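Local coordinates for 28 kDa product (Pseudomonas syringae pv. phaseolicola, PDB 1UKF), which is the mature, autocleaved form of a papain-like cysteine protease that acts in infected plant cells, where it interacts with PBS1, at residues L21-S30 with A135-F146; S102-V113 with A160-D169. All coordinates share one frame; numbering follows the deposited sequence.

Overall arrangement
Contact 1 belongs to the core and contact 2 lies nearer the surface, their centres about 16 Å apart. Contact 1 sets helix 21-27 on the hairpin 135-146 beside the catalytic residues: an aromatic stack fills its middle, and lysine, glutamate and water close its outer end. Contact 2 joins helices 102-113 and 160-169, where small residues and a knob-into-hole fit bring the backbones together and the polar group of serine, lysine and aspartate sits at one end. The hairpin links the two. Its Trp25-facing side chains serve contact 1, whereas Cys136 and Phe143, pointing the other way, pack on Val113, and Phe143 also on Ala160, of contact 2.

Contact 1. Residues L21-S30 with A135-F146; sequences LSTEWLVMSS and ACSCEGSQFKLF
Helix 21-27 lies against the hairpin 135-146, its axis 8.1 Å from strand 135-139 at 17° and nearly antiparallel to strand 142-146. Trp25 has the largest share of the contact. Its CG stands anti to the backbone N (chi1 -179°), which sends the indole edge-on toward the strands, its six-membered end against Cys136, Ser137 and Lys144 CB (3.7 Å from Trp25 CH2). Phe146 CB sits over one face, 3.4 Å from Trp25 CD2, and the Phe146 ring continues as an offset stack on the five-membered ring, planes at 19°. Ser29 CB, just past the same helix, lies over the opposite face, toward the rim. Trp25 NE1 is hydrogen-bonded to Glu152 OE1 on strand 151-156. This is the papain-like arrangement, the helix that starts at the active-site Cys18 packed on the antiparallel sheet that bears His132 and Asp147. Ala135 CB packs against the helix, touching Ser22 O and lying 3.7 Å from Leu26 CG. Past the helix end, the extended Lys144 chain brings NZ to Ser29 O at 2.9 Å. The same NZ forms a salt bridge with Glu139 OE2 (2.8 Å) from above the carboxylate plane. One water joins Ser29 OG, Ser137 OG and Glu139 OE2.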
loop_
_atom_site.group_PDB
_atom_site.type_symbol
_atom_site.label_atom_id
_atom_site.label_comp_id
_atom_site.label_asym_id
_atom_site.label_seq_id
_atom_site.Cartn_x
_atom_site.Cartn_y
_atom_site.Cartn_z
ATOM N N LEU A 21 3.339 4.604 7.168
ATOM C CA LEU A 21 2.789 3.443 7.860
ATOM C C LEU A 21 2.881 2.197 6.988
ATOM O O LEU A 21 3.206 1.114 7.478
ATOM C CB LEU A 21 1.324 3.686 8.234
ATOM C CG LEU A 21 1.055 4.680 9.368
ATOM C CD1 LEU A 21 -0.433 5.000 9.424
ATOM C CD2 LEU A 21 1.536 4.098 10.697
ATOM N N SER A 22 2.590 2.346 5.699
ATOM C CA SER A 22 2.644 1.221 4.776
ATOM C C SER A 22 4.065 0.689 4.661
ATOM O O SER A 22 4.277 -0.525 4.592
ATOM C CB SER A 22 2.118 1.635 3.400
ATOM O OG SER A 22 0.727 1.886 3.465
ATOM N N THR A 23 5.042 1.591 4.644
ATOM C CA THR A 23 6.429 1.162 4.547
ATOM C C THR A 23 6.860 0.482 5.848
ATOM O O THR A 23 7.578 -0.519 5.815
ATOM C CB THR A 23 7.357 2.346 4.216
ATOM O OG1 THR A 23 6.949 2.925 2.968
ATOM C CG2 THR A 23 8.800 1.875 4.075
ATOM N N GLU A 24 6.412 1.003 6.989
ATOM C CA GLU A 24 6.747 0.385 8.272
ATOM C C GLU A 24 6.150 -1.026 8.291
ATOM O O GLU A 24 6.787 -1.971 8.753
ATOM C CB GLU A 24 6.192 1.228 9.431
ATOM C CG GLU A 24 6.334 0.612 10.831
ATOM C CD GLU A 24 7.771 0.473 11.307
ATOM O OE1 GLU A 24 8.694 1.009 10.658
ATOM O OE2 GLU A 24 7.977 -0.174 12.358
ATOM N N TRP A 25 4.933 -1.175 7.772
ATOM C CA TRP A 25 4.306 -2.493 7.730
ATOM C C TRP A 25 5.147 -3.427 6.858
ATOM O O TRP A 25 5.355 -4.587 7.209
ATOM C CB TRP A 25 2.885 -2.405 7.163
ATOM C CG TRP A 25 2.185 -3.737 7.114
ATOM C CD1 TRP A 25 1.484 -4.338 8.122
ATOM C CD2 TRP A 25 2.141 -4.638 6.003
ATOM N NE1 TRP A 25 1.005 -5.557 7.705
ATOM C CE2 TRP A 25 1.393 -5.767 6.408
ATOM C CE3 TRP A 25 2.660 -4.603 4.702
ATOM C CZ2 TRP A 25 1.148 -6.850 5.557
ATOM C CZ3 TRP A 25 2.418 -5.677 3.855
ATOM C CH2 TRP A 25 1.667 -6.786 4.286
ATOM N N LEU A 26 5.632 -2.929 5.721
ATOM C CA LEU A 26 6.450 -3.752 4.839
ATOM C C LEU A 26 7.688 -4.262 5.564
ATOM O O LEU A 26 8.067 -5.425 5.414
ATOM C CB LEU A 26 6.877 -2.963 3.596
ATOM C CG LEU A 26 5.841 -2.807 2.479
ATOM C CD1 LEU A 26 6.381 -1.887 1.391
ATOM C CD2 LEU A 26 5.507 -4.177 1.895
ATOM N N VAL A 27 8.311 -3.394 6.356
ATOM C CA VAL A 27 9.510 -3.769 7.095
ATOM C C VAL A 27 9.259 -4.908 8.077
ATOM O O VAL A 27 10.081 -5.816 8.196
ATOM C CB VAL A 27 10.095 -2.560 7.858
ATOM C CG1 VAL A 27 11.239 -3.012 8.765
ATOM C CG2 VAL A 27 10.594 -1.520 6.865
ATOM N N MET A 28 8.128 -4.881 8.775
ATOM C CA MET A 28 7.851 -5.946 9.732
ATOM C C MET A 28 6.609 -6.779 9.422
ATOM O O MET A 28 5.953 -7.298 10.324
ATOM C CB MET A 28 7.775 -5.368 11.153
ATOM C CG MET A 28 7.123 -3.999 11.269
ATOM S SD MET A 28 5.380 -3.989 10.840
ATOM C CE MET A 28 4.673 -4.732 12.314
ATOM N N SER A 29 6.321 -6.946 8.134
ATOM C CA SER A 29 5.158 -7.709 7.694
ATOM C C SER A 29 5.206 -9.188 8.068
ATOM O O SER A 29 4.172 -9.850 8.114
ATOM C CB SER A 29 4.986 -7.571 6.178
ATOM O OG SER A 29 6.161 -7.966 5.492
ATOM N N SER A 30 6.399 -9.703 8.349
ATOM C CA SER A 30 6.543 -11.113 8.702
ATOM C C SER A 30 6.673 -11.351 10.201
ATOM O O SER A 30 6.805 -12.495 10.638
ATOM C CB SER A 30 7.765 -11.706 8.001
ATOM O OG SER A 30 8.959 -11.137 8.513
ATOM N N ALA A 135 0.103 -1.287 1.210
ATOM C CA ALA A 135 1.223 -2.179 0.946
ATOM C C ALA A 135 0.780 -3.627 0.928
ATOM O O ALA A 135 -0.283 -3.977 1.435
ATOM C CB ALA A 135 2.316 -1.981 2.003
ATOM N N CYS A 136 1.599 -4.478 0.333
ATOM C CA CYS A 136 1.281 -5.893 0.292
ATOM C C CYS A 136 2.549 -6.721 0.185
ATOM O O CYS A 136 3.590 -6.242 -0.270
ATOM C CB CYS A 136 0.315 -6.216 -0.860
ATOM S SG CYS A 136 0.889 -5.804 -2.520
ATOM N N SER A 137 2.453 -7.964 0.641
ATOM C CA SER A 137 3.571 -8.888 0.623
ATOM C C SER A 137 3.019 -10.280 0.398
ATOM O O SER A 137 2.045 -10.683 1.037
ATOM C CB SER A 137 4.318 -8.835 1.954
ATOM O OG SER A 137 5.370 -9.785 1.989
ATOM N N CYS A 138 3.638 -11.008 -0.520
ATOM C CA CYS A 138 3.197 -12.354 -0.826
ATOM C C CYS A 138 4.247 -13.331 -0.322
ATOM O O CYS A 138 5.378 -13.352 -0.813
ATOM C CB CYS A 138 2.998 -12.504 -2.335
ATOM S SG CYS A 138 2.066 -13.964 -2.827
ATOM N N GLU A 139 3.863 -14.104 0.691
ATOM C CA GLU A 139 4.726 -15.104 1.312
ATOM C C GLU A 139 4.229 -16.490 0.907
ATOM O O GLU A 139 3.306 -17.023 1.518
ATOM C CB GLU A 139 4.674 -14.970 2.839
ATOM C CG GLU A 139 5.362 -13.734 3.401
ATOM C CD GLU A 139 5.139 -13.566 4.898
ATOM O OE1 GLU A 139 5.237 -14.567 5.638
ATOM O OE2 GLU A 139 4.876 -12.427 5.337
ATOM N N GLY A 140 4.839 -17.069 -0.122
ATOM C CA GLY A 140 4.408 -18.379 -0.577
ATOM C C GLY A 140 2.989 -18.308 -1.109
ATOM O O GLY A 140 2.709 -17.541 -2.027
ATOM N N SER A 141 2.088 -19.097 -0.531
ATOM C CA SER A 141 0.693 -19.098 -0.964
ATOM C C SER A 141 -0.125 -18.008 -0.271
ATOM O O SER A 141 -1.251 -17.719 -0.671
ATOM C CB SER A 141 0.055 -20.461 -0.682
ATOM O OG SER A 141 -1.319 -20.458 -1.030
ATOM N N GLN A 142 0.457 -17.399 0.756
ATOM C CA GLN A 142 -0.214 -16.364 1.540
ATOM C C GLN A 142 0.003 -14.926 1.056
ATOM O O GLN A 142 1.123 -14.415 1.076
ATOM C CB GLN A 142 0.229 -16.483 3.001
ATOM C CG GLN A 142 -0.307 -15.408 3.935
ATOM C CD GLN A 142 0.231 -15.556 5.345
ATOM O OE1 GLN A 142 1.435 -15.726 5.547
ATOM N NE2 GLN A 142 -0.657 -15.489 6.330
ATOM N N PHE A 143 -1.078 -14.279 0.630
ATOM C CA PHE A 143 -1.015 -12.894 0.171
ATOM C C PHE A 143 -1.525 -11.986 1.290
ATOM O O PHE A 143 -2.657 -12.137 1.751
ATOM C CB PHE A 143 -1.872 -12.696 -1.081
ATOM C CG PHE A 143 -1.903 -11.274 -1.570
ATOM C CD1 PHE A 143 -0.750 -10.667 -2.058
ATOM C CD2 PHE A 143 -3.080 -10.532 -1.516
ATOM C CE1 PHE A 143 -0.767 -9.339 -2.484
ATOM C CE2 PHE A 143 -3.105 -9.203 -1.941
ATOM C CZ PHE A 143 -1.946 -8.606 -2.425
ATOM N N LYS A 144 -0.680 -11.056 1.726
ATOM C CA LYS A 144 -1.028 -10.120 2.795
ATOM C C LYS A 144 -1.145 -8.708 2.235
ATOM O O LYS A 144 -0.306 -8.283 1.445
ATOM C CB LYS A 144 0.055 -10.106 3.878
ATOM C CG LYS A 144 0.342 -11.425 4.571
ATOM C CD LYS A 144 1.470 -11.230 5.581
ATOM C CE LYS A 144 1.784 -12.503 6.349
ATOM N NZ LYS A 144 2.912 -12.289 7.296
ATOM N N LEU A 145 -2.175 -7.981 2.656
ATOM C CA LEU A 145 -2.364 -6.610 2.204
ATOM C C LEU A 145 -2.729 -5.733 3.392
ATOM O O LEU A 145 -3.584 -6.089 4.204
ATOM C CB LEU A 145 -3.453 -6.539 1.129
ATOM C CG LEU A 145 -3.694 -5.149 0.527
ATOM C CD1 LEU A 145 -4.166 -5.288 -0.908
ATOM C CD2 LEU A 145 -4.704 -4.376 1.368
ATOM N N PHE A 146 -2.063 -4.590 3.494
ATOM C CA PHE A 146 -2.310 -3.648 4.578
ATOM C C PHE A 146 -2.737 -2.294 4.036
ATOM O O PHE A 146 -2.050 -1.702 3.197
ATOM C CB PHE A 146 -1.044 -3.482 5.436
ATOM C CG PHE A 146 -1.083 -2.289 6.365
ATOM C CD1 PHE A 146 -1.995 -2.227 7.416
ATOM C CD2 PHE A 146 -0.202 -1.228 6.185
ATOM C CE1 PHE A 146 -2.025 -1.125 8.270
ATOM C CE2 PHE A 146 -0.225 -0.124 7.036
ATOM C CZ PHE A 146 -1.139 -0.076 8.078
HETATM O O HOH W 1 6.381 -10.441 4.491
#

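Contact 2. Residues S102-V113 with A160-D169; sequences SAQLGQTVAHDV and APQLIKGLID
Ser102 OG donates to the syn lone pair of Asp169 OD1, 2.8 Å away, and receives a weak bond from Lys165 NZ. The residues belong to two helices of the papain-like fold crossing at 127°, packed together beside strands 142-147 and 88-97, with Phe143 touching both Val113 and Ala160 and with Val96 against Leu105. Lys165 NZ also makes a salt bridge to Asp169 OD2, 2.8 Å away and again on the syn side, so hydroxyl, ammonium and carboxylate close a small ring at the first turn of helix 102-113. The lysine is extended until its last torsion (chi4 -61°), which turns NZ back to the serine and aspartate while Lys165 CE rests 3.6 Å from Ala103 CB. The axes come within 7.7 Å where Gly106 faces the partner helix with no side chain, and its CA lies 3.8 Å from Ile164 CG2. Ile164 is the knob, set in a hole formed by Gly106, Val109, Ala110 and Val113. On one flank Leu105 and Ile168 cross at about a right angle; on the other Ala110 CB presses on Pro161 CG, 3.6 Å away. A water donates to Ala103 O and, weakly, to Pro161 O. At the Val113 end of the hole, Val113 CG2 and Ile164 CD1 meet tip to tip at 4.0 Å.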
loop_
_atom_site.group_PDB
_atom_site.type_symbol
_atom_site.label_atom_id
_atom_site.label_comp_id
_atom_site.label_asym_id
_atom_site.label_seq_id
_atom_site.Cartn_x
_atom_site.Cartn_y
_atom_site.Cartn_z
ATOM N N SER A 102 -14.106 -3.262 -11.933
ATOM C CA SER A 102 -13.172 -3.371 -10.822
ATOM C C SER A 102 -12.547 -4.763 -10.774
ATOM O O SER A 102 -11.488 -4.961 -10.175
ATOM C CB SER A 102 -13.885 -3.059 -9.500
ATOM O OG SER A 102 -14.976 -3.933 -9.276
ATOM N N ALA A 103 -13.202 -5.728 -11.410
ATOM C CA ALA A 103 -12.685 -7.089 -11.443
ATOM C C ALA A 103 -11.442 -7.114 -12.322
ATOM O O ALA A 103 -10.456 -7.773 -11.994
ATOM C CB ALA A 103 -13.737 -8.044 -11.993
ATOM N N GLN A 104 -11.491 -6.389 -13.436
ATOM C CA GLN A 104 -10.360 -6.326 -14.355
ATOM C C GLN A 104 -9.168 -5.663 -13.677
ATOM O O GLN A 104 -8.043 -6.159 -13.756
ATOM C CB GLN A 104 -10.732 -5.538 -15.615
ATOM C CG GLN A 104 -9.618 -5.481 -16.650
ATOM C CD GLN A 104 -9.978 -4.639 -17.860
ATOM O OE1 GLN A 104 -10.979 -4.888 -18.530
ATOM N NE2 GLN A 104 -9.156 -3.635 -18.146
ATOM N N LEU A 105 -9.416 -4.539 -13.013
ATOM C CA LEU A 105 -8.359 -3.820 -12.314
ATOM C C LEU A 105 -7.759 -4.723 -11.243
ATOM O O LEU A 105 -6.539 -4.859 -11.143
ATOM C CB LEU A 105 -8.917 -2.544 -11.674
ATOM C CG LEU A 105 -7.968 -1.729 -10.790
ATOM C CD1 LEU A 105 -6.711 -1.376 -11.563
ATOM C CD2 LEU A 105 -8.677 -0.470 -10.313
ATOM N N GLY A 106 -8.629 -5.342 -10.450
ATOM C CA GLY A 106 -8.172 -6.235 -9.402
ATOM C C GLY A 106 -7.360 -7.391 -9.952
ATOM O O GLY A 106 -6.370 -7.801 -9.352
ATOM N N GLN A 107 -7.778 -7.918 -11.099
ATOM C CA GLN A 107 -7.078 -9.033 -11.725
ATOM C C GLN A 107 -5.684 -8.636 -12.200
ATOM O O GLN A 107 -4.711 -9.351 -11.953
ATOM C CB GLN A 107 -7.888 -9.566 -12.911
ATOM C CG GLN A 107 -7.196 -10.684 -13.675
ATOM C CD GLN A 107 -6.865 -11.872 -12.793
ATOM O OE1 GLN A 107 -7.754 -12.497 -12.214
ATOM N NE2 GLN A 107 -5.579 -12.187 -12.685
ATOM N N THR A 108 -5.590 -7.500 -12.882
ATOM C CA THR A 108 -4.306 -7.031 -13.387
ATOM C C THR A 108 -3.333 -6.766 -12.246
ATOM O O THR A 108 -2.178 -7.190 -12.293
ATOM C CB THR A 108 -4.468 -5.745 -14.220
ATOM O OG1 THR A 108 -5.339 -6.007 -15.328
ATOM C CG2 THR A 108 -3.118 -5.274 -14.744
ATOM N N VAL A 109 -3.799 -6.063 -11.220
ATOM C CA VAL A 109 -2.947 -5.757 -10.079
ATOM C C VAL A 109 -2.548 -7.036 -9.344
ATOM O O VAL A 109 -1.399 -7.194 -8.944
ATOM C CB VAL A 109 -3.654 -4.785 -9.103
ATOM C CG1 VAL A 109 -2.796 -4.575 -7.861
ATOM C CG2 VAL A 109 -3.901 -3.450 -9.796
ATOM N N ALA A 110 -3.497 -7.953 -9.181
ATOM C CA ALA A 110 -3.219 -9.214 -8.500
ATOM C C ALA A 110 -2.137 -10.001 -9.232
ATOM O O ALA A 110 -1.266 -10.609 -8.607
ATOM C CB ALA A 110 -4.492 -10.047 -8.402
ATOM N N HIS A 111 -2.194 -9.997 -10.559
ATOM C CA HIS A 111 -1.201 -10.712 -11.350
ATOM C C HIS A 111 0.187 -10.143 -11.084
ATOM O O HIS A 111 1.186 -10.866 -11.119
ATOM C CB HIS A 111 -1.522 -10.598 -12.842
ATOM C CG HIS A 111 -0.493 -11.228 -13.728
ATOM N ND1 HIS A 111 -0.228 -12.581 -13.719
ATOM C CD2 HIS A 111 0.346 -10.686 -14.642
ATOM C CE1 HIS A 111 0.730 -12.845 -14.591
ATOM N NE2 HIS A 111 1.094 -11.712 -15.165
ATOM N N ASP A 112 0.247 -8.845 -10.806
ATOM C CA ASP A 112 1.523 -8.192 -10.544
ATOM C C ASP A 112 2.017 -8.356 -9.109
ATOM O O ASP A 112 3.210 -8.554 -8.882
ATOM C CB ASP A 112 1.440 -6.687 -10.840
ATOM C CG ASP A 112 1.082 -6.383 -12.281
ATOM O OD1 ASP A 112 1.563 -7.098 -13.184
ATOM O OD2 ASP A 112 0.332 -5.408 -12.509
ATOM N N VAL A 113 1.101 -8.289 -8.146
ATOM C CA VAL A 113 1.486 -8.347 -6.741
ATOM C C VAL A 113 1.332 -9.667 -6.006
ATOM O O VAL A 113 2.019 -9.902 -5.010
ATOM C CB VAL A 113 0.744 -7.244 -5.934
ATOM C CG1 VAL A 113 0.924 -5.898 -6.624
ATOM C CG2 VAL A 113 -0.736 -7.580 -5.794
ATOM N N ALA A 160 -6.577 -13.371 -4.484
ATOM C CA ALA A 160 -6.088 -11.997 -4.453
ATOM C C ALA A 160 -6.898 -11.053 -5.350
ATOM O O ALA A 160 -7.146 -9.910 -4.981
ATOM C CB ALA A 160 -4.612 -11.957 -4.838
ATOM N N PRO A 161 -7.313 -11.510 -6.544
ATOM C CA PRO A 161 -8.092 -10.612 -7.404
ATOM C C PRO A 161 -9.381 -10.143 -6.730
ATOM O O PRO A 161 -9.799 -8.998 -6.903
ATOM C CB PRO A 161 -8.379 -11.474 -8.632
ATOM C CG PRO A 161 -7.180 -12.357 -8.705
ATOM C CD PRO A 161 -6.968 -12.752 -7.259
ATOM N N GLN A 162 -10.002 -11.041 -5.968
ATOM C CA GLN A 162 -11.247 -10.740 -5.271
ATOM C C GLN A 162 -11.006 -9.753 -4.139
ATOM O O GLN A 162 -11.814 -8.857 -3.904
ATOM C CB GLN A 162 -11.866 -12.023 -4.725
ATOM N N LEU A 163 -9.893 -9.926 -3.435
ATOM C CA LEU A 163 -9.551 -9.037 -2.334
ATOM C C LEU A 163 -9.277 -7.634 -2.865
ATOM O O LEU A 163 -9.807 -6.652 -2.347
ATOM C CB LEU A 163 -8.328 -9.577 -1.582
ATOM C CG LEU A 163 -7.625 -8.669 -0.564
ATOM C CD1 LEU A 163 -8.639 -7.963 0.325
ATOM C CD2 LEU A 163 -6.669 -9.514 0.269
ATOM N N ILE A 164 -8.465 -7.535 -3.912
ATOM C CA ILE A 164 -8.154 -6.232 -4.478
ATOM C C ILE A 164 -9.404 -5.564 -5.053
ATOM O O ILE A 164 -9.604 -4.363 -4.870
ATOM C CB ILE A 164 -7.059 -6.349 -5.554
ATOM C CG1 ILE A 164 -5.796 -6.936 -4.917
ATOM C CG2 ILE A 164 -6.765 -4.978 -6.159
ATOM C CD1 ILE A 164 -4.678 -7.213 -5.894
ATOM N N LYS A 165 -10.247 -6.327 -5.744
ATOM C CA LYS A 165 -11.472 -5.755 -6.293
ATOM C C LYS A 165 -12.308 -5.201 -5.141
ATOM O O LYS A 165 -12.886 -4.120 -5.243
ATOM C CB LYS A 165 -12.278 -6.814 -7.052
ATOM C CG LYS A 165 -13.583 -6.284 -7.639
ATOM C CD LYS A 165 -14.355 -7.379 -8.365
ATOM C CE LYS A 165 -15.567 -6.816 -9.098
ATOM N NZ LYS A 165 -16.538 -6.159 -8.176
ATOM N N GLY A 166 -12.365 -5.951 -4.045
ATOM C CA GLY A 166 -13.125 -5.514 -2.888
ATOM C C GLY A 166 -12.635 -4.184 -2.343
ATOM O O GLY A 166 -13.433 -3.334 -1.946
ATOM N N LEU A 167 -11.319 -3.998 -2.321
ATOM C CA LEU A 167 -10.740 -2.760 -1.822
ATOM C C LEU A 167 -11.112 -1.602 -2.745
ATOM O O LEU A 167 -11.482 -0.524 -2.284
ATOM C CB LEU A 167 -9.219 -2.889 -1.728
ATOM C CG LEU A 167 -8.535 -1.788 -0.918
ATOM C CD1 LEU A 167 -9.022 -1.844 0.524
ATOM C CD2 LEU A 167 -7.024 -1.967 -0.966
ATOM N N ILE A 168 -11.012 -1.826 -4.050
ATOM C CA ILE A 168 -11.359 -0.793 -5.015
ATOM C C ILE A 168 -12.832 -0.414 -4.874
ATOM O O ILE A 168 -13.176 0.768 -4.852
ATOM C CB ILE A 168 -11.106 -1.264 -6.464
ATOM C CG1 ILE A 168 -9.614 -1.542 -6.667
ATOM C CG2 ILE A 168 -11.589 -0.204 -7.455
ATOM C CD1 ILE A 168 -8.724 -0.332 -6.457
ATOM N N ASP A 169 -13.701 -1.416 -4.772
ATOM C CA ASP A 169 -15.130 -1.154 -4.636
ATOM C C ASP A 169 -15.422 -0.403 -3.345
ATOM O O ASP A 169 -16.327 0.431 -3.294
ATOM C CB ASP A 169 -15.932 -2.456 -4.663
ATOM C CG ASP A 169 -15.868 -3.155 -6.005
ATOM O OD1 ASP A 169 -15.693 -2.467 -7.033
ATOM O OD2 ASP A 169 -16.008 -4.394 -6.030
HETATM O O HOH W 2 -10.973 -9.469 -9.570
#